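PDB 6EWJ: putative capsular polysaccharide biosynthesis protein from Streptococcus pneumoniae serotype 4, which probably catalyses a pyridoxal phosphate-dependent transamination of a sugar in teichoic acid biosynthesis. Local coordinates for residues 36-41 with 263-268; 44-49 with 58-63; 348-353 with 380-385. One frame throughout, in Å; residues are numbered along the deposited sequence.

Contact 1 of 3, residues 36-41 with 263-268; sequences ITTGPK and KCNMTD
Thr38 and Asn265 meet through a short polar chain that can be followed atom by atom. Asn265 ND2 gives a hydrogen to Thr38 OG1 at 2.8 Å, almost straight at 166° and lying in the plane of the amide. Thr38 OG1 passes its own hydrogen on to Met266 O, 2.6 Å away, approaching from above that carbonyl plane. This works because the hydroxyl is swung beside its own backbone N (chi1 -53°), which aims it at the other segment although the CB itself is directed away. The amide is steadied at its other end, where Lys263 NZ donates to Asn265 OD1 at 2.9 Å; Glu211 of the second subunit then binds Thr37 OG1, Asn265 ND2 and Lys263 NZ together.

Asp268 carries the opposite end of the contact. Its chi1 of -91° lies off the usual staggered values, and the carboxylate is brought against the start of helix 40-53. OD2 of Asp268 receives Lys41 N at 3.1 Å, from above the carboxylate plane, while OD1 accepts Thr42 N and, weakly, Gly39 N (2.8 Å). Gly39, at the N-cap position, has no side chain; the carboxylate that takes these first-turn amides comes from far along the sequence. The backbone adds Asp268 N to Thr37 O at 3.0 Å.

Thr267 OG1 caps helix 268-299 through Met270 N, and Asp268 is the first residue of that helix. Lys41 reaches Asp29 on helix 21-31, and Met266 touches Ala271 of helix 268-299 and Leu45 of helix 40-53.

Contact 2 of 3, residues 44-49 with 58-63; sequences ELERRL and TVCLNS
The carboxylate of Glu46 is the flat group that meets the strand, with Thr58 on one face and Cys60 bonded to one oxygen. Thr58 O sits over the carboxylate carbon, 3.1 Å from Glu46 CD and nearly perpendicular to the plane. Cys60 N donates to Glu46 OE2 at 2.9 Å; the N-H is practically straight at 178° and arrives on the anti side of OE2, somewhat out of the carboxylate plane. The other oxygen, OE1, is bonded to Tyr229 OH on helix 225-236, so both oxygens of this buried acid have a hydrogen-bond partner. OE1 also lies 3.3 Å from Thr58 O, another acceptor. A second flat group, the guanidinium of Arg47, stays on the helix: Glu44 CA lies against one of its faces, and Arg47 NH2 makes a salt bridge to Glu44 OE1.

Glu46 is extended beyond CG (chi2 174°), which carries the acid from the helix to the strand backbone. Helix 40-53 leans on strand 58-61, one of the two outermost strands within this chain of the seven-stranded mixed sheet, whose neighbour 213-217 runs antiparallel to the strands on both its sides, as in the large domain of fold type I PLP enzymes. The axes of segments 44-49 and 58-61 come within 7.5 Å, their N-to-C directions 131° apart.

The sulfur of Cys60 is pressed into the helix surface. Cys60 SG touches Glu46 CG at 3.6 Å, Leu49 CD1 at 3.8 Å and Leu45 CD2 at 3.9 Å, so one strand side chain fits among three from the helix. Thr58 CB rests 3.6 Å from Glu46 O, while the Thr58 hydroxyl is bonded to Ser50 OG.

Contact 3 of 3, residues 348-353 with 380-385; sequences NVHYKP and EITLPL
His350 and Thr382 are joined by a bond in which ring geometry and distance agree. His350 ND1 donates to Thr382 OG1 at 2.7 Å and 163°, the oxygen lying at the ring edge, near the ring plane. Thr382 OG1 in turn gives its hydrogen to Glu380 OE2 at 2.7 Å, on the syn lone pair. Glu380 bends at chi2 (-78°), which turns its carboxylate forward toward Thr382 and the histidine; its second oxygen, OE1, accepts His350 N at 2.9 Å from above the carboxylate plane. One carboxylate thus serves the histidine backbone directly and its ring by way of the threonine.

Beside this network runs a single antiparallel bridge, the hydrogen-bonded pair Asn348 and Thr382: Thr382 N to Asn348 O at 2.7 Å and Asn348 N to Thr382 O at 3.0 Å. It lies along edge strand 380-383 without adding a regular strand. Farther out, Val349 CG1 lies 3.5 Å from Glu380 OE1, and Val349 also packs on Ile337 and on Trp253 of the second subunit.

The peptide bond between His350 and Tyr351 is cis, and His350 CB sits over the centre of the Tyr351 ring. The bond to Thr382 puts a proton on ND1, and the hold on both backbone and ring of His350 is consistent with a well-defined placement of Tyr351, a residue of the pyridoxal 5'-phosphate site.

From the N terminus, the chain passes helix 21-31 and reaches 36-41, where the long loop closing at 263-268 opens; contact 1 joins the start of helix 40-53 to that of helix 268-299. Contact 2 (44-49 with 58-63) nests inside it, a short return from helix 40-53 to an edge strand of the large sheet. The two share that helix and touch: their centres are 10 Å apart, and Cys264 O lies 2.9 Å from Asn62 N, probably hydrogen-bonded. Contact 3 follows in series, closing a loop of 26 residues between 348-353 and the three-stranded sheet's edge. Its centre is 33 Å from contact 1, across the chain's centre. All three reach the second subunit.

Contact 1 of 3, residues 36-41 with 263-268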
loop_
_atom_site.group_PDB
_atom_site.type_symbol
_atom_site.label_atom_id
_atom_site.label_comp_id
_atom_site.label_asym_id
_atom_site.label_seq_id
_atom_site.Cartn_x
_atom_site.Cartn_y
_atom_site.Cartn_z
ATOM N N ILE A 36 -10.811 0.662 12.665
ATOM C CA ILE A 36 -10.688 -0.409 11.668
ATOM C C ILE A 36 -9.475 -0.286 10.755
ATOM O O ILE A 36 -9.041 -1.291 10.220
ATOM C CB ILE A 36 -11.970 -0.651 10.841
ATOM C CG1 ILE A 36 -12.405 0.637 10.097
ATOM C CG2 ILE A 36 -13.064 -1.185 11.737
ATOM C CD1 ILE A 36 -13.482 0.400 9.069
ATOM N N THR A 37 -8.917 0.914 10.586
ATOM C CA THR A 37 -7.587 1.047 9.986
ATOM C C THR A 37 -6.536 1.093 11.117
ATOM O O THR A 37 -6.781 0.510 12.182
ATOM C CB THR A 37 -7.500 2.205 8.949
ATOM O OG1 THR A 37 -6.246 2.148 8.257
ATOM C CG2 THR A 37 -7.705 3.584 9.570
ATOM N N THR A 38 -5.390 1.726 10.877
ATOM C CA THR A 38 -4.303 1.793 11.867
ATOM C C THR A 38 -4.788 2.330 13.228
ATOM O O THR A 38 -5.395 3.401 13.330
ATOM C CB THR A 38 -3.120 2.660 11.360
ATOM O OG1 THR A 38 -2.704 2.195 10.063
ATOM C CG2 THR A 38 -1.888 2.593 12.325
ATOM N N GLY A 39 -4.587 1.543 14.265
ATOM C CA GLY A 39 -5.081 1.915 15.599
ATOM C C GLY A 39 -4.279 1.250 16.708
ATOM O O GLY A 39 -3.086 0.945 16.505
ATOM N N PRO A 40 -4.893 1.090 17.899
ATOM C CA PRO A 40 -4.155 0.555 19.064
ATOM C C PRO A 40 -3.616 -0.854 18.867
ATOM O O PRO A 40 -2.527 -1.132 19.322
ATOM C CB PRO A 40 -5.167 0.589 20.221
ATOM C CG PRO A 40 -6.409 1.209 19.697
ATOM C CD PRO A 40 -6.304 1.390 18.203
ATOM N N LYS A 41 -4.349 -1.706 18.147
ATOM C CA LYS A 41 -3.865 -3.069 17.870
ATOM C C LYS A 41 -2.598 -3.083 17.028
ATOM O O LYS A 41 -1.699 -3.887 17.279
ATOM C CB LYS A 41 -4.955 -3.953 17.243
ATOM C CG LYS A 41 -6.138 -4.189 18.196
ATOM C CD LYS A 41 -6.903 -5.428 17.773
ATOM C CE LYS A 41 -8.292 -5.617 18.379
ATOM N NZ LYS A 41 -8.353 -5.155 19.767
ATOM N N LYS A 263 1.481 5.341 1.016
ATOM C CA LYS A 263 0.244 4.925 1.623
ATOM C C LYS A 263 0.390 3.437 1.796
ATOM O O LYS A 263 -0.030 2.651 0.943
ATOM C CB LYS A 263 -0.939 5.351 0.706
ATOM C CG LYS A 263 -2.300 4.987 1.200
ATOM C CD LYS A 263 -2.546 5.428 2.650
ATOM C CE LYS A 263 -3.953 5.061 3.120
ATOM N NZ LYS A 263 -4.095 5.082 4.599
ATOM N N CYS A 264 1.022 3.033 2.915
ATOM C CA CYS A 264 1.226 1.633 3.166
ATOM C C CYS A 264 1.164 1.217 4.605
ATOM O O CYS A 264 1.783 0.229 4.992
ATOM C CB CYS A 264 2.553 1.189 2.534
ATOM S SG CYS A 264 3.969 2.177 3.027
ATOM N N ASN A 265 0.316 1.887 5.360
ATOM C CA ASN A 265 0.027 1.553 6.767
ATOM C C ASN A 265 -0.743 0.254 6.911
ATOM O O ASN A 265 -1.359 -0.227 5.936
ATOM C CB ASN A 265 -0.782 2.688 7.427
ATOM C CG ASN A 265 -2.067 2.978 6.689
ATOM O OD1 ASN A 265 -2.057 3.272 5.465
ATOM N ND2 ASN A 265 -3.187 2.941 7.381
ATOM N N MET A 266 -0.578 -0.374 8.081
ATOM C CA MET A 266 -1.296 -1.595 8.500
ATOM C C MET A 266 -2.571 -1.269 9.235
ATOM O O MET A 266 -2.580 -0.374 10.121
ATOM C CB MET A 266 -0.407 -2.485 9.398
ATOM C CG MET A 266 -1.105 -3.785 9.729
ATOM S SD MET A 266 -0.267 -4.898 10.851
ATOM C CE MET A 266 0.837 -5.614 9.608
ATOM N N THR A 267 -3.655 -1.958 8.878
ATOM C CA THR A 267 -4.910 -1.763 9.553
ATOM C C THR A 267 -4.949 -2.636 10.828
ATOM O O THR A 267 -4.264 -3.673 10.913
ATOM C CB THR A 267 -6.107 -2.185 8.700
ATOM O OG1 THR A 267 -6.014 -3.579 8.402
ATOM C CG2 THR A 267 -6.219 -1.402 7.382
ATOM N N ASP A 268 -5.822 -2.255 11.742
ATOM C CA ASP A 268 -6.063 -3.063 12.943
ATOM C C ASP A 268 -6.729 -4.409 12.634
ATOM O O ASP A 268 -6.680 -5.332 13.429
ATOM C CB ASP A 268 -6.885 -2.259 13.993
ATOM C CG ASP A 268 -6.003 -1.483 14.971
ATOM O OD1 ASP A 268 -4.814 -1.190 14.688
ATOM O OD2 ASP A 268 -6.502 -1.170 16.053
#

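Contact 2 of 3, residues 44-49 with 58-63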
loop_
_atom_site.group_PDB
_atom_site.type_symbol
_atom_site.label_atom_id
_atom_site.label_comp_id
_atom_site.label_asym_id
_atom_site.label_seq_id
_atom_site.Cartn_x
_atom_site.Cartn_y
_atom_site.Cartn_z
ATOM N N GLU A 44 0.180 -2.161 19.371
ATOM C CA GLU A 44 0.449 -3.291 20.283
ATOM C C GLU A 44 1.198 -4.376 19.504
ATOM O O GLU A 44 2.127 -4.953 20.045
ATOM C CB GLU A 44 -0.850 -3.836 20.896
ATOM C CG GLU A 44 -0.720 -5.019 21.853
ATOM C CD GLU A 44 0.003 -4.725 23.170
ATOM O OE1 GLU A 44 0.407 -3.566 23.436
ATOM O OE2 GLU A 44 0.218 -5.680 23.944
ATOM N N LEU A 45 0.844 -4.591 18.231
ATOM C CA LEU A 45 1.565 -5.610 17.433
ATOM C C LEU A 45 3.040 -5.245 17.219
ATOM O O LEU A 45 3.922 -6.089 17.377
ATOM C CB LEU A 45 0.888 -5.907 16.096
ATOM C CG LEU A 45 1.622 -6.970 15.228
ATOM C CD1 LEU A 45 1.740 -8.347 15.897
ATOM C CD2 LEU A 45 0.951 -7.068 13.880
ATOM N N GLU A 46 3.274 -3.973 16.943
ATOM C CA GLU A 46 4.624 -3.463 16.800
ATOM C C GLU A 46 5.418 -3.682 18.102
ATOM O O GLU A 46 6.593 -4.035 18.059
ATOM C CB GLU A 46 4.606 -1.985 16.454
ATOM C CG GLU A 46 4.066 -1.702 15.037
ATOM C CD GLU A 46 3.919 -0.242 14.728
ATOM O OE1 GLU A 46 3.959 0.575 15.668
ATOM O OE2 GLU A 46 3.758 0.119 13.519
ATOM N N ARG A 47 4.801 -3.322 19.225
ATOM C CA ARG A 47 5.445 -3.499 20.556
ATOM C C ARG A 47 5.821 -4.975 20.791
ATOM O O ARG A 47 6.976 -5.285 21.080
ATOM C CB ARG A 47 4.531 -2.944 21.653
ATOM C CG ARG A 47 4.452 -1.407 21.632
ATOM C CD ARG A 47 3.897 -0.787 22.954
ATOM N NE ARG A 47 2.483 -1.091 23.190
ATOM C CZ ARG A 47 1.441 -0.451 22.645
ATOM N NH1 ARG A 47 1.644 0.592 21.846
ATOM N NH2 ARG A 47 0.198 -0.845 22.908
ATOM N N ARG A 48 4.862 -5.880 20.621
ATOM C CA ARG A 48 5.101 -7.307 20.813
ATOM C C ARG A 48 6.145 -7.892 19.829
ATOM O O ARG A 48 6.964 -8.713 20.199
ATOM C CB ARG A 48 3.776 -8.067 20.745
ATOM C CG ARG A 48 2.840 -7.761 21.922
ATOM C CD ARG A 48 1.596 -8.620 21.885
ATOM N NE ARG A 48 2.002 -10.021 21.897
ATOM C CZ ARG A 48 1.307 -11.052 21.404
ATOM N NH1 ARG A 48 0.085 -10.887 20.882
ATOM N NH2 ARG A 48 1.828 -12.274 21.484
ATOM N N LEU A 49 6.085 -7.447 18.570
ATOM C CA LEU A 49 7.033 -7.903 17.578
ATOM C C LEU A 49 8.475 -7.460 17.906
ATOM O O LEU A 49 9.408 -8.251 17.745
ATOM C CB LEU A 49 6.598 -7.427 16.164
ATOM C CG LEU A 49 5.472 -8.191 15.500
ATOM C CD1 LEU A 49 5.132 -7.510 14.148
ATOM C CD2 LEU A 49 5.857 -9.648 15.259
ATOM N N THR A 58 9.305 -1.396 16.008
ATOM C CA THR A 58 8.895 -2.024 14.740
ATOM C C THR A 58 7.808 -1.153 14.080
ATOM O O THR A 58 6.980 -0.541 14.789
ATOM C CB THR A 58 8.394 -3.424 14.998
ATOM O OG1 THR A 58 9.454 -4.170 15.624
ATOM C CG2 THR A 58 7.964 -4.121 13.733
ATOM N N VAL A 59 7.859 -1.083 12.759
ATOM C CA VAL A 59 6.883 -0.321 11.944
ATOM C C VAL A 59 6.128 -1.338 11.116
ATOM O O VAL A 59 6.711 -2.012 10.262
ATOM C CB VAL A 59 7.567 0.680 11.024
ATOM C CG1 VAL A 59 6.516 1.446 10.197
ATOM C CG2 VAL A 59 8.428 1.619 11.818
ATOM N N CYS A 60 4.867 -1.529 11.456
ATOM C CA CYS A 60 4.042 -2.528 10.801
ATOM C C CYS A 60 3.416 -1.838 9.595
ATOM O O CYS A 60 2.943 -0.691 9.699
ATOM C CB CYS A 60 2.950 -3.043 11.698
ATOM S SG CYS A 60 3.501 -4.372 12.761
ATOM N N LEU A 61 3.492 -2.518 8.445
ATOM C CA LEU A 61 3.061 -1.935 7.176
ATOM C C LEU A 61 2.277 -2.977 6.372
ATOM O O LEU A 61 2.044 -4.127 6.825
ATOM C CB LEU A 61 4.298 -1.477 6.413
ATOM C CG LEU A 61 5.260 -0.461 7.050
ATOM C CD1 LEU A 61 6.578 -0.398 6.316
ATOM C CD2 LEU A 61 4.624 0.884 7.096
ATOM N N ASN A 62 1.872 -2.617 5.155
ATOM C CA ASN A 62 0.969 -3.511 4.379
ATOM C C ASN A 62 1.607 -4.598 3.531
ATOM O O ASN A 62 0.890 -5.424 2.968
ATOM C CB ASN A 62 -0.048 -2.705 3.528
ATOM C CG ASN A 62 0.583 -2.008 2.321
ATOM O OD1 ASN A 62 1.748 -2.257 1.944
ATOM N ND2 ASN A 62 -0.175 -1.085 1.730
ATOM N N SER A 63 2.942 -4.615 3.473
ATOM C CA SER A 63 3.708 -5.652 2.787
ATOM C C SER A 63 5.160 -5.533 3.183
ATOM O O SER A 63 5.596 -4.460 3.696
ATOM C CB SER A 63 3.601 -5.582 1.230
ATOM O OG SER A 63 4.352 -4.510 0.699
#

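Contact 3 of 3, residues 348-353 with 380-385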
loop_
_atom_site.group_PDB
_atom_site.type_symbol
_atom_site.label_atom_id
_atom_site.label_comp_id
_atom_site.label_asym_id
_atom_site.label_seq_id
_atom_site.Cartn_x
_atom_site.Cartn_y
_atom_site.Cartn_z
ATOM N N ASN A 348 6.895 -26.228 -5.816
ATOM C CA ASN A 348 7.218 -24.941 -6.308
ATOM C C ASN A 348 8.673 -24.829 -6.534
ATOM O O ASN A 348 9.423 -25.784 -6.284
ATOM C CB ASN A 348 6.740 -23.903 -5.290
ATOM C CG ASN A 348 6.273 -22.628 -5.922
ATOM O OD1 ASN A 348 6.638 -22.286 -7.064
ATOM N ND2 ASN A 348 5.494 -21.873 -5.167
ATOM N N VAL A 349 9.084 -23.690 -7.080
ATOM C CA VAL A 349 10.484 -23.441 -7.394
ATOM C C VAL A 349 10.848 -22.097 -6.812
ATOM O O VAL A 349 10.189 -21.086 -7.091
ATOM C CB VAL A 349 10.820 -23.493 -8.922
ATOM C CG1 VAL A 349 12.268 -23.062 -9.174
ATOM C CG2 VAL A 349 10.574 -24.864 -9.486
ATOM N N HIS A 350 11.861 -22.100 -5.963
ATOM C CA HIS A 350 12.415 -20.885 -5.376
ATOM C C HIS A 350 13.919 -20.891 -5.644
ATOM O O HIS A 350 14.667 -21.616 -4.943
ATOM C CB HIS A 350 12.194 -20.851 -3.875
ATOM C CG HIS A 350 10.758 -20.872 -3.466
ATOM N ND1 HIS A 350 10.033 -22.035 -3.411
ATOM C CD2 HIS A 350 9.907 -19.879 -3.143
ATOM C CE1 HIS A 350 8.800 -21.767 -3.029
ATOM N NE2 HIS A 350 8.686 -20.458 -2.893
ATOM N N TYR A 351 14.405 -20.152 -6.635
ATOM C CA TYR A 351 13.644 -19.298 -7.571
ATOM C C TYR A 351 14.363 -19.293 -8.888
ATOM O O TYR A 351 15.506 -19.690 -8.984
ATOM C CB TYR A 351 13.661 -17.849 -7.152
ATOM C CG TYR A 351 12.995 -17.474 -5.858
ATOM C CD1 TYR A 351 11.647 -17.188 -5.819
ATOM C CD2 TYR A 351 13.733 -17.372 -4.658
ATOM C CE1 TYR A 351 11.022 -16.806 -4.622
ATOM C CE2 TYR A 351 13.098 -16.984 -3.463
ATOM C CZ TYR A 351 11.730 -16.697 -3.470
ATOM O OH TYR A 351 11.054 -16.295 -2.273
ATOM N N LYS A 352 13.662 -18.843 -9.933
ATOM C CA LYS A 352 14.314 -18.406 -11.134
ATOM C C LYS A 352 15.263 -17.309 -10.729
ATOM O O LYS A 352 14.859 -16.421 -10.020
ATOM C CB LYS A 352 13.304 -17.778 -12.093
ATOM C CG LYS A 352 12.434 -18.763 -12.778
ATOM C CD LYS A 352 11.747 -18.085 -13.972
ATOM C CE LYS A 352 11.037 -19.104 -14.795
ATOM N NZ LYS A 352 10.209 -18.447 -15.863
ATOM N N PRO A 353 16.532 -17.346 -11.186
ATOM C CA PRO A 353 17.418 -16.256 -10.859
ATOM C C PRO A 353 16.866 -15.006 -11.563
ATOM O O PRO A 353 16.261 -15.119 -12.633
ATOM C CB PRO A 353 18.743 -16.666 -11.509
ATOM C CG PRO A 353 18.664 -18.140 -11.590
ATOM C CD PRO A 353 17.234 -18.437 -11.870
ATOM N N GLU A 380 16.219 -27.484 -8.423
ATOM C CA GLU A 380 15.581 -27.120 -7.192
ATOM C C GLU A 380 14.098 -27.429 -7.264
ATOM O O GLU A 380 13.430 -27.086 -8.268
ATOM C CB GLU A 380 15.817 -25.648 -6.875
ATOM C CG GLU A 380 15.450 -25.238 -5.454
ATOM C CD GLU A 380 13.955 -25.048 -5.214
ATOM O OE1 GLU A 380 13.221 -24.604 -6.127
ATOM O OE2 GLU A 380 13.476 -25.308 -4.079
ATOM N N ILE A 381 13.593 -28.074 -6.211
ATOM C CA ILE A 381 12.172 -28.264 -5.994
ATOM C C ILE A 381 11.808 -27.969 -4.550
ATOM O O ILE A 381 12.412 -28.503 -3.602
ATOM C CB ILE A 381 11.723 -29.687 -6.381
ATOM C CG1 ILE A 381 11.897 -29.905 -7.914
ATOM C CG2 ILE A 381 10.263 -29.919 -6.055
ATOM C CD1 ILE A 381 11.767 -31.350 -8.356
ATOM N N THR A 382 10.786 -27.145 -4.371
ATOM C CA THR A 382 10.300 -26.859 -3.065
ATOM C C THR A 382 9.077 -27.716 -2.789
ATOM O O THR A 382 8.096 -27.673 -3.535
ATOM C CB THR A 382 9.945 -25.377 -2.903
ATOM O OG1 THR A 382 10.962 -24.591 -3.488
ATOM C CG2 THR A 382 9.822 -24.992 -1.461
ATOM N N LEU A 383 9.145 -28.486 -1.705
ATOM C CA LEU A 383 8.016 -29.288 -1.232
ATOM C C LEU A 383 7.210 -28.514 -0.233
ATOM O O LEU A 383 7.765 -27.614 0.388
ATOM C CB LEU A 383 8.510 -30.560 -0.539
ATOM C CG LEU A 383 9.460 -31.452 -1.352
ATOM C CD1 LEU A 383 9.858 -32.656 -0.516
ATOM C CD2 LEU A 383 8.841 -31.881 -2.662
ATOM N N PRO A 384 5.917 -28.872 -0.067
ATOM C CA PRO A 384 5.047 -28.175 0.834
ATOM C C PRO A 384 5.589 -28.209 2.285
ATOM O O PRO A 384 6.119 -29.244 2.727
ATOM C CB PRO A 384 3.747 -28.979 0.741
ATOM C CG PRO A 384 3.737 -29.483 -0.635
ATOM C CD PRO A 384 5.177 -29.907 -0.813
ATOM N N LEU A 385 5.531 -27.065 2.949
ATOM C CA LEU A 385 5.916 -26.946 4.376
ATOM C C LEU A 385 5.017 -25.900 5.017
ATOM O O LEU A 385 5.233 -24.695 4.867
ATOM C CB LEU A 385 7.379 -26.555 4.537
ATOM C CG LEU A 385 7.940 -26.480 5.972
ATOM C CD1 LEU A 385 7.736 -27.760 6.736
ATOM C CD2 LEU A 385 9.412 -26.102 5.959
#